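Long-range contacts in peptidase S9 prolyl oligopeptidase catalytic domain-containing protein (Pyrococcus horikoshii, PDB 4HXF), which probably acts as a serine peptidase of the prolyl oligopeptidase family, an acylaminoacyl peptidase that assembles into a self-compartmentalizing hexamer: residues Ser175-Ser186 / Tyr220-Ile229; Ser241-Tyr249 / Ile260-Ile269. All blocks are in the same frame, centred on the assembly; numbering follows the deposited sequence.

Overall arrangement
Both contacts lie in the beta-propeller, where three successive blades lean together. Interaction 1 joins the hairpin 175-186, from the four-stranded sheet of residues 175-217, to the start of the next sheet, residues 219-255. Interaction 2 then joins strand 245-249 of that second sheet to strand 264-270, which opens the third. The contacts come in series along the chain, their centres about 17 Å apart. Both use the sheet 219-255, which therefore meets a neighbouring blade at each contact. They also touch directly: Asp223 OD2 is 2.8 Å from Ile269 N, probably a hydrogen bond. Interaction 2 carries a magnesium site and reaches the hydrolase domain through residues such as His243 and Glu263, whereas interaction 1 stays within the propeller.

Interaction 1 of 2, residues Ser175-Ser186 / Tyr220-Ile229; sequences SGIWHGDSIVVS and YAIDSDGERI
Ile229 lays its CG1 over one face of the His179 imidazole, 3.7 Å from the ring centroid and shifted toward the rim, a CH-pi contact. Ser224 and the backbone of Glu227 and Arg228 line the edge. There ND1 meets Ser224 OG at 2.6 Å, a short hydrogen bond that either partner could donate, and a water near the ring plane links NE2 to Glu227 O. With partners at both nitrogens, the ring's rotation is fixed. It gets there because CG stands anti to the backbone N (chi1 -179°), which carries the imidazole off the end of its strand and over to the other segment. The second flat group, the Arg228 guanidinium, has Glu227 CB over one face and Asp225 at its edge. It grips the acid side-on, NE lying 2.9 Å from Asp225 OD2 on the syn lone pair, while NH2 comes to OD2 from above the carboxylate plane. The other oxygen, OD1, takes the backbone N of Glu227 and of Arg228 from opposite faces, and Ser224 OG accepts from Gly226 N, an ST turn, so the loop facing His179 is tied down by its own side chains.

These are neighbouring blades of the beta-propeller: the hairpin 175-186, closed by a type II' turn, packs on the first strand of the following sheet, with strands 175-179 and 220-224 only 22° from parallel. Ala221 CB presses on Val184 CG1 at 3.5 Å, and Val184 CG2 meets Ile229 CD1 tip to tip at 3.6 Å. Ile177 reaches across with CD1, 3.4 Å from Asp223 O. Further along, Ser186 OG accepts a nearly straight bond (176°) from Ala221 N at 3.1 Å, and a water spans Ser175 OG and Ala221 O.

Interaction 2 of 2, residues Ser241-Tyr249 / Ile260-Ile269; sequences SEHDKIYIY and IDREVAQAKI. With MG (magnesium ion), chain D.
Ile260 offers its carbonyl O to Lys245 NZ at 3.0 Å, where the loop leading to one propeller blade meets the third strand of the blade before it. Bends at chi2 and chi4 curl the lysine back to this oxygen. Asp261 follows, its OD1 near His243 CD2; a water donates to OD1 and accepts a weak bond from Lys245 NZ, and the side chain has its main polar partner in Glu423. Next, Arg262 CA comes close to His243 CD2, while Arg262 O, buried, has no hydrogen-bond partner and sits against Lys245 CE and CD. Glu263 N lies over one face of the His243 ring, whose NE2 bonds Tyr421 O in the hydrolase domain.

The Glu263 side chain builds the magnesium site. Its OE2 and Asp244 OD2 each bind the ion at 2.1 Å, and four waters complete six ligands. The two carboxylates run side by side, planes 3° apart, and their metal-bound oxygens come within 3.0 Å of each other. Glu263 OE2 also takes Asp244 N on its anti lone pair, at 2.9 Å and nearly straight (175°). The outer oxygens are held too, Asp244 OD1 by Lys237 and Glu263 OE1 by Asn419.

Val264 N then donates to Asp244 O. Beyond it the contact turns apolar: Ala267 CB meets Ile246 CG2 at 3.8 Å, and Ile269 CD1 ends 4.2 Å from Ile248 CG1.

Interaction 1 of 2, residues Ser175-Ser186 / Tyr220-Ile229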
loop_
_atom_site.group_PDB
_atom_site.type_symbol
_atom_site.label_atom_id
_atom_site.label_comp_id
_atom_site.label_asym_id
_atom_site.label_seq_id
_atom_site.Cartn_x
_atom_site.Cartn_y
_atom_site.Cartn_z
ATOM N N SER A 175 19.116 32.563 -19.178
ATOM C CA SER A 175 19.835 32.419 -17.919
ATOM C C SER A 175 19.849 33.759 -17.154
ATOM O O SER A 175 19.550 34.818 -17.696
ATOM C CB SER A 175 21.261 31.866 -18.114
ATOM O OG SER A 175 21.983 32.786 -18.813
ATOM N N GLY A 176 20.195 33.736 -15.877
ATOM C CA GLY A 176 20.195 34.919 -15.022
ATOM C C GLY A 176 21.153 34.814 -13.911
ATOM O O GLY A 176 21.298 33.767 -13.370
ATOM N N ILE A 177 21.780 35.934 -13.589
ATOM C CA ILE A 177 22.647 36.097 -12.444
ATOM C C ILE A 177 22.291 37.355 -11.666
ATOM O O ILE A 177 21.820 38.351 -12.230
ATOM C CB ILE A 177 24.148 36.088 -12.798
ATOM C CG1 ILE A 177 24.473 37.239 -13.744
ATOM C CG2 ILE A 177 24.533 34.752 -13.467
ATOM C CD1 ILE A 177 25.939 37.578 -13.807
ATOM N N TRP A 178 22.632 37.370 -10.398
ATOM C CA TRP A 178 22.634 38.623 -9.679
ATOM C C TRP A 178 23.726 39.597 -10.112
ATOM O O TRP A 178 24.844 39.218 -10.370
ATOM C CB TRP A 178 22.796 38.412 -8.183
ATOM C CG TRP A 178 21.612 37.795 -7.444
ATOM C CD1 TRP A 178 21.548 36.556 -6.888
ATOM C CD2 TRP A 178 20.360 38.439 -7.150
ATOM N NE1 TRP A 178 20.425 36.367 -6.230
ATOM C CE2 TRP A 178 19.611 37.442 -6.360
ATOM C CE3 TRP A 178 19.761 39.642 -7.503
ATOM C CZ2 TRP A 178 18.352 37.671 -5.937
ATOM C CZ3 TRP A 178 18.482 39.911 -7.004
ATOM C CH2 TRP A 178 17.783 38.917 -6.264
ATOM N N HIS A 179 23.373 40.882 -10.099
ATOM C CA HIS A 179 24.338 41.953 -10.235
ATOM C C HIS A 179 23.925 43.000 -9.226
ATOM O O HIS A 179 23.100 43.899 -9.483
ATOM C CB HIS A 179 24.370 42.484 -11.668
ATOM C CG HIS A 179 25.401 43.597 -11.860
ATOM N ND1 HIS A 179 26.711 43.404 -11.673
ATOM C CD2 HIS A 179 25.245 44.947 -12.300
ATOM C CE1 HIS A 179 27.368 44.583 -11.858
ATOM N NE2 HIS A 179 26.467 45.519 -12.266
ATOM N N GLY A 180 24.466 42.838 -8.026
ATOM C CA GLY A 180 24.042 43.676 -6.887
ATOM C C GLY A 180 22.565 43.365 -6.629
ATOM O O GLY A 180 22.202 42.166 -6.475
ATOM N N ASP A 181 21.693 44.369 -6.675
ATOM C CA ASP A 181 20.221 44.212 -6.505
ATOM C C ASP A 181 19.416 44.066 -7.794
ATOM O O ASP A 181 18.173 43.928 -7.774
ATOM C CB ASP A 181 19.601 45.370 -5.672
ATOM C CG ASP A 181 19.859 45.206 -4.215
ATOM O OD1 ASP A 181 19.983 44.042 -3.761
ATOM O OD2 ASP A 181 20.120 46.241 -3.591
ATOM N N SER A 182 20.149 44.029 -8.921
ATOM C CA SER A 182 19.565 43.708 -10.214
ATOM C C SER A 182 19.858 42.333 -10.656
ATOM O O SER A 182 20.637 41.621 -10.034
ATOM C CB SER A 182 20.122 44.726 -11.274
ATOM O OG SER A 182 19.832 46.050 -10.843
ATOM N N ILE A 183 19.155 41.879 -11.677
ATOM C CA ILE A 183 19.398 40.616 -12.256
ATOM C C ILE A 183 19.812 40.808 -13.751
ATOM O O ILE A 183 19.156 41.560 -14.480
ATOM C CB ILE A 183 18.149 39.712 -12.217
ATOM C CG1 ILE A 183 17.710 39.463 -10.746
ATOM C CG2 ILE A 183 18.373 38.383 -12.916
ATOM C CD1 ILE A 183 16.317 38.855 -10.660
ATOM N N VAL A 184 20.943 40.212 -14.141
ATOM C CA VAL A 184 21.399 40.242 -15.563
ATOM C C VAL A 184 20.833 39.016 -16.233
ATOM O O VAL A 184 21.071 37.843 -15.808
ATOM C CB VAL A 184 22.930 40.280 -15.711
ATOM C CG1 VAL A 184 23.320 40.492 -17.165
ATOM C CG2 VAL A 184 23.523 41.418 -14.913
ATOM N N VAL A 185 20.045 39.255 -17.248
ATOM C CA VAL A 185 19.286 38.221 -17.918
ATOM C C VAL A 185 19.767 38.011 -19.324
ATOM O O VAL A 185 19.745 38.967 -20.097
ATOM C CB VAL A 185 17.758 38.464 -17.911
ATOM C CG1 VAL A 185 16.930 37.344 -18.587
ATOM C CG2 VAL A 185 17.259 38.714 -16.384
ATOM N N SER A 186 20.197 36.800 -19.679
ATOM C CA SER A 186 20.732 36.507 -21.039
ATOM C C SER A 186 19.719 35.636 -21.771
ATOM O O SER A 186 19.344 34.563 -21.237
ATOM C CB SER A 186 22.120 35.829 -20.958
ATOM O OG SER A 186 23.030 36.624 -20.204
ATOM N N TYR A 220 27.308 35.837 -23.131
ATOM C CA TYR A 220 26.250 35.933 -22.119
ATOM C C TYR A 220 26.898 36.185 -20.778
ATOM O O TYR A 220 28.116 36.021 -20.603
ATOM C CB TYR A 220 25.327 34.669 -22.172
ATOM C CG TYR A 220 26.060 33.378 -21.884
ATOM C CD1 TYR A 220 26.711 32.684 -22.906
ATOM C CD2 TYR A 220 26.016 32.782 -20.637
ATOM C CE1 TYR A 220 27.310 31.452 -22.725
ATOM C CE2 TYR A 220 26.694 31.546 -20.432
ATOM C CZ TYR A 220 27.368 30.947 -21.462
ATOM O OH TYR A 220 28.029 29.714 -21.324
ATOM N N ALA A 221 26.110 36.597 -19.786
ATOM C CA ALA A 221 26.675 36.979 -18.467
ATOM C C ALA A 221 26.842 35.677 -17.617
ATOM O O ALA A 221 25.948 34.789 -17.553
ATOM C CB ALA A 221 25.752 38.002 -17.770
ATOM N N ILE A 222 27.995 35.513 -17.035
ATOM C CA ILE A 222 28.320 34.366 -16.211
ATOM C C ILE A 222 28.567 34.696 -14.735
ATOM O O ILE A 222 28.410 33.759 -13.905
ATOM C CB ILE A 222 29.503 33.547 -16.812
ATOM C CG1 ILE A 222 30.773 34.311 -16.985
ATOM C CG2 ILE A 222 28.990 32.824 -18.113
ATOM C CD1 ILE A 222 32.053 33.496 -17.133
ATOM N N ASP A 223 28.961 35.936 -14.403
ATOM C CA ASP A 223 29.263 36.287 -13.030
ATOM C C ASP A 223 29.253 37.781 -12.833
ATOM O O ASP A 223 29.181 38.517 -13.796
ATOM C CB ASP A 223 30.620 35.616 -12.642
ATOM C CG ASP A 223 30.778 35.366 -11.106
ATOM O OD1 ASP A 223 29.794 35.571 -10.357
ATOM O OD2 ASP A 223 31.903 35.013 -10.730
ATOM N N SER A 224 29.268 38.212 -11.584
ATOM C CA SER A 224 29.351 39.565 -11.182
ATOM C C SER A 224 29.984 39.676 -9.849
ATOM O O SER A 224 29.817 38.804 -8.949
ATOM C CB SER A 224 27.928 40.139 -11.169
ATOM O OG SER A 224 27.887 41.433 -10.516
ATOM N N ASP A 225 30.688 40.760 -9.657
ATOM C CA ASP A 225 31.152 41.103 -8.291
ATOM C C ASP A 225 30.405 42.310 -7.714
ATOM O O ASP A 225 30.918 42.916 -6.762
ATOM C CB ASP A 225 32.641 41.359 -8.321
ATOM C CG ASP A 225 33.025 42.570 -9.066
ATOM O OD1 ASP A 225 32.200 43.386 -9.459
ATOM O OD2 ASP A 225 34.273 42.632 -9.303
ATOM N N GLY A 226 29.287 42.704 -8.327
ATOM C CA GLY A 226 28.445 43.815 -7.849
ATOM C C GLY A 226 28.753 45.120 -8.565
ATOM O O GLY A 226 27.920 46.021 -8.669
ATOM N N GLU A 227 29.953 45.212 -9.134
ATOM C CA GLU A 227 30.376 46.394 -9.901
ATOM C C GLU A 227 30.624 46.077 -11.382
ATOM O O GLU A 227 30.301 46.843 -12.271
ATOM C CB GLU A 227 31.691 46.961 -9.283
ATOM C CG GLU A 227 31.595 47.467 -7.817
ATOM C CD GLU A 227 30.536 48.557 -7.627
ATOM O OE1 GLU A 227 30.331 49.370 -8.570
ATOM O OE2 GLU A 227 29.882 48.594 -6.543
ATOM N N ARG A 228 31.213 44.926 -11.627
ATOM C CA ARG A 228 31.523 44.523 -12.961
ATOM C C ARG A 228 30.816 43.192 -13.280
ATOM O O ARG A 228 30.779 42.259 -12.431
ATOM C CB ARG A 228 33.049 44.268 -13.038
ATOM C CG ARG A 228 33.990 45.479 -12.966
ATOM C CD ARG A 228 35.342 45.022 -12.400
ATOM N NE ARG A 228 35.264 44.822 -10.936
ATOM C CZ ARG A 228 35.393 45.796 -10.007
ATOM N NH1 ARG A 228 35.625 47.042 -10.351
ATOM N NH2 ARG A 228 35.285 45.528 -8.725
ATOM N N ILE A 229 30.381 43.083 -14.516
ATOM C CA ILE A 229 29.777 41.847 -15.006
ATOM C C ILE A 229 30.810 41.085 -15.822
ATOM O O ILE A 229 31.489 41.668 -16.673
ATOM C CB ILE A 229 28.571 42.104 -15.870
ATOM C CG1 ILE A 229 27.503 42.910 -15.110
ATOM C CG2 ILE A 229 27.975 40.782 -16.468
ATOM C CD1 ILE A 229 26.318 43.435 -15.941
HETATM O O HOH W 1 23.684 33.798 -17.009
HETATM O O HOH W 2 27.393 48.135 -12.661
#

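Interaction 2 of 2, residues Ser241-Tyr249 / Ile260-Ile269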
loop_
_atom_site.group_PDB
_atom_site.type_symbol
_atom_site.label_atom_id
_atom_site.label_comp_id
_atom_site.label_asym_id
_atom_site.label_seq_id
_atom_site.Cartn_x
_atom_site.Cartn_y
_atom_site.Cartn_z
ATOM N N SER A 241 32.058 27.517 -33.031
ATOM C CA SER A 241 33.361 26.829 -32.711
ATOM C C SER A 241 34.543 27.740 -32.391
ATOM O O SER A 241 35.604 27.212 -32.002
ATOM C CB SER A 241 33.745 25.869 -33.825
ATOM O OG SER A 241 32.652 24.879 -34.066
ATOM N N GLU A 242 34.431 29.039 -32.637
ATOM C CA GLU A 242 35.466 29.996 -32.219
ATOM C C GLU A 242 35.714 29.883 -30.730
ATOM O O GLU A 242 34.768 29.555 -29.993
ATOM C CB GLU A 242 35.097 31.455 -32.615
ATOM C CG GLU A 242 35.193 31.778 -34.064
ATOM C CD GLU A 242 34.564 33.194 -34.247
ATOM O OE1 GLU A 242 34.948 34.137 -33.498
ATOM O OE2 GLU A 242 33.943 33.340 -35.226
ATOM N N HIS A 243 36.942 30.186 -30.280
ATOM C CA HIS A 243 37.250 30.120 -28.897
ATOM C C HIS A 243 36.436 31.105 -28.122
ATOM O O HIS A 243 36.590 32.326 -28.377
ATOM C CB HIS A 243 38.731 30.338 -28.677
ATOM C CG HIS A 243 39.642 29.145 -29.030
ATOM N ND1 HIS A 243 39.194 27.833 -29.210
ATOM C CD2 HIS A 243 41.004 29.123 -29.241
ATOM C CE1 HIS A 243 40.267 27.050 -29.436
ATOM N NE2 HIS A 243 41.383 27.828 -29.451
ATOM N N ASP A 244 35.722 30.634 -27.121
ATOM C CA ASP A 244 35.127 31.548 -26.108
ATOM C C ASP A 244 36.105 32.175 -25.217
ATOM O O ASP A 244 37.059 31.538 -24.745
ATOM C CB ASP A 244 34.088 30.820 -25.307
ATOM C CG ASP A 244 32.895 30.480 -26.156
ATOM O OD1 ASP A 244 32.210 31.361 -26.649
ATOM O OD2 ASP A 244 32.709 29.318 -26.564
ATOM N N LYS A 245 35.950 33.476 -25.070
ATOM C CA LYS A 245 36.794 34.267 -24.207
ATOM C C LYS A 245 35.972 34.916 -23.067
ATOM O O LYS A 245 34.836 34.623 -22.834
ATOM C CB LYS A 245 37.462 35.382 -25.016
ATOM C CG LYS A 245 38.249 34.952 -26.253
ATOM C CD LYS A 245 39.437 33.992 -25.969
ATOM C CE LYS A 245 40.240 33.694 -27.286
ATOM N NZ LYS A 245 41.100 34.837 -27.800
ATOM N N ILE A 246 36.608 35.692 -22.252
ATOM C CA ILE A 246 35.933 36.401 -21.151
ATOM C C ILE A 246 36.273 37.928 -21.210
ATOM O O ILE A 246 37.373 38.365 -21.625
ATOM C CB ILE A 246 36.300 35.811 -19.753
ATOM C CG1 ILE A 246 37.805 35.804 -19.586
ATOM C CG2 ILE A 246 35.540 34.498 -19.579
ATOM C CD1 ILE A 246 38.244 35.111 -18.287
ATOM N N TYR A 247 35.313 38.728 -20.772
ATOM C CA TYR A 247 35.311 40.159 -20.803
ATOM C C TYR A 247 34.706 40.696 -19.503
ATOM O O TYR A 247 33.807 40.047 -18.915
ATOM C CB TYR A 247 34.425 40.695 -21.931
ATOM C CG TYR A 247 34.784 40.171 -23.276
ATOM C CD1 TYR A 247 35.580 40.905 -24.089
ATOM C CD2 TYR A 247 34.346 38.959 -23.710
ATOM C CE1 TYR A 247 35.989 40.394 -25.316
ATOM C CE2 TYR A 247 34.690 38.456 -24.902
ATOM C CZ TYR A 247 35.556 39.168 -25.699
ATOM O OH TYR A 247 35.920 38.620 -26.905
ATOM N N ILE A 248 35.244 41.812 -19.046
ATOM C CA ILE A 248 34.696 42.530 -17.876
ATOM C C ILE A 248 33.887 43.673 -18.444
ATOM O O ILE A 248 34.367 44.450 -19.288
ATOM C CB ILE A 248 35.846 42.997 -16.940
ATOM C CG1 ILE A 248 36.450 41.746 -16.205
ATOM C CG2 ILE A 248 35.346 44.070 -15.954
ATOM C CD1 ILE A 248 37.826 42.076 -15.536
ATOM N N TYR A 249 32.665 43.820 -17.954
ATOM C CA TYR A 249 31.806 44.909 -18.357
ATOM C C TYR A 249 31.447 45.794 -17.157
ATOM O O TYR A 249 30.811 45.354 -16.231
ATOM C CB TYR A 249 30.587 44.409 -19.063
ATOM C CG TYR A 249 29.613 45.500 -19.411
ATOM C CD1 TYR A 249 29.925 46.483 -20.362
ATOM C CD2 TYR A 249 28.362 45.500 -18.860
ATOM C CE1 TYR A 249 28.999 47.462 -20.706
ATOM C CE2 TYR A 249 27.455 46.441 -19.192
ATOM C CZ TYR A 249 27.774 47.416 -20.094
ATOM O OH TYR A 249 26.790 48.316 -20.346
ATOM N N ILE A 260 45.576 35.841 -26.012
ATOM C CA ILE A 260 45.813 34.429 -25.679
ATOM C C ILE A 260 44.848 33.653 -26.577
ATOM O O ILE A 260 43.618 33.847 -26.489
ATOM C CB ILE A 260 45.528 34.118 -24.213
ATOM C CG1 ILE A 260 46.637 34.775 -23.341
ATOM C CG2 ILE A 260 45.491 32.620 -24.014
ATOM C CD1 ILE A 260 46.343 34.709 -21.839
ATOM N N ASP A 261 45.398 32.878 -27.492
ATOM C CA ASP A 261 44.581 32.153 -28.504
ATOM C C ASP A 261 44.224 30.720 -27.995
ATOM O O ASP A 261 44.613 29.698 -28.606
ATOM C CB ASP A 261 45.305 32.063 -29.859
ATOM C CG ASP A 261 44.459 31.493 -30.984
ATOM O OD1 ASP A 261 43.256 31.390 -30.859
ATOM O OD2 ASP A 261 45.105 31.211 -32.008
ATOM N N ARG A 262 43.532 30.699 -26.879
ATOM C CA ARG A 262 43.045 29.456 -26.243
ATOM C C ARG A 262 41.631 29.752 -25.701
ATOM O O ARG A 262 41.198 30.904 -25.432
ATOM C CB ARG A 262 43.989 29.052 -25.146
ATOM C CG ARG A 262 45.339 28.621 -25.650
ATOM C CD ARG A 262 45.317 27.313 -26.422
ATOM N NE ARG A 262 46.664 26.875 -26.720
ATOM C CZ ARG A 262 47.356 27.195 -27.822
ATOM N NH1 ARG A 262 46.869 28.102 -28.674
ATOM N NH2 ARG A 262 48.569 26.695 -27.994
ATOM N N GLU A 263 40.843 28.690 -25.576
ATOM C CA GLU A 263 39.458 28.839 -25.124
ATOM C C GLU A 263 39.368 28.761 -23.574
ATOM O O GLU A 263 39.977 27.867 -22.943
ATOM C CB GLU A 263 38.629 27.764 -25.731
ATOM C CG GLU A 263 37.153 27.874 -25.274
ATOM C CD GLU A 263 36.198 27.107 -26.169
ATOM O OE1 GLU A 263 36.228 25.880 -26.229
ATOM O OE2 GLU A 263 35.360 27.825 -26.747
ATOM N N VAL A 264 38.550 29.604 -22.975
ATOM C CA VAL A 264 38.192 29.564 -21.543
ATOM C C VAL A 264 37.172 28.459 -21.305
ATOM O O VAL A 264 36.142 28.309 -21.974
ATOM C CB VAL A 264 37.682 30.951 -21.006
ATOM C CG1 VAL A 264 37.219 30.842 -19.517
ATOM C CG2 VAL A 264 38.736 32.066 -21.174
ATOM N N ALA A 265 37.504 27.631 -20.286
ATOM C CA ALA A 265 36.619 26.566 -19.871
ATOM C C ALA A 265 35.615 27.093 -18.819
ATOM O O ALA A 265 34.419 26.807 -18.996
ATOM C CB ALA A 265 37.396 25.330 -19.322
ATOM N N GLN A 266 36.085 27.831 -17.807
ATOM C CA GLN A 266 35.238 28.291 -16.739
ATOM C C GLN A 266 35.848 29.542 -16.256
ATOM O O GLN A 266 37.040 29.714 -16.337
ATOM C CB GLN A 266 35.206 27.201 -15.637
ATOM C CG GLN A 266 34.483 27.474 -14.365
ATOM C CD GLN A 266 34.416 26.229 -13.425
ATOM O OE1 GLN A 266 34.930 25.121 -13.777
ATOM N NE2 GLN A 266 33.782 26.406 -12.223
ATOM N N ALA A 267 35.065 30.464 -15.692
ATOM C CA ALA A 267 35.605 31.642 -15.142
ATOM C C ALA A 267 34.633 32.258 -14.047
ATOM O O ALA A 267 33.406 32.121 -14.132
ATOM C CB ALA A 267 35.879 32.747 -16.256
ATOM N N LYS A 268 35.251 32.895 -13.088
ATOM C CA LYS A 268 34.568 33.611 -11.966
ATOM C C LYS A 268 35.238 34.888 -11.629
ATOM O O LYS A 268 36.441 35.007 -11.695
ATOM C CB LYS A 268 34.488 32.626 -10.705
ATOM C CG LYS A 268 33.736 31.366 -10.824
ATOM C CD LYS A 268 33.663 30.413 -9.556
ATOM C CE LYS A 268 32.894 29.089 -9.913
ATOM N NZ LYS A 268 32.423 28.288 -8.687
ATOM N N ILE A 269 34.505 35.867 -11.103
ATOM C CA ILE A 269 35.098 37.124 -10.676
ATOM C C ILE A 269 34.807 37.279 -9.187
ATOM O O ILE A 269 33.712 37.027 -8.718
ATOM C CB ILE A 269 34.547 38.324 -11.568
ATOM C CG1 ILE A 269 35.162 39.694 -11.294
ATOM C CG2 ILE A 269 33.023 38.443 -11.498
ATOM C CD1 ILE A 269 34.967 40.727 -12.430
HETATM MG MG MG D . 33.307 27.316 -26.862
HETATM O O HOH W 3 33.381 27.560 -28.917
HETATM O O HOH W 4 41.485 32.902 -30.095
HETATM O O HOH W 5 33.844 25.326 -27.052
HETATM O O HOH W 6 31.215 26.835 -27.133
HETATM O O HOH W 7 33.197 27.038 -24.704
#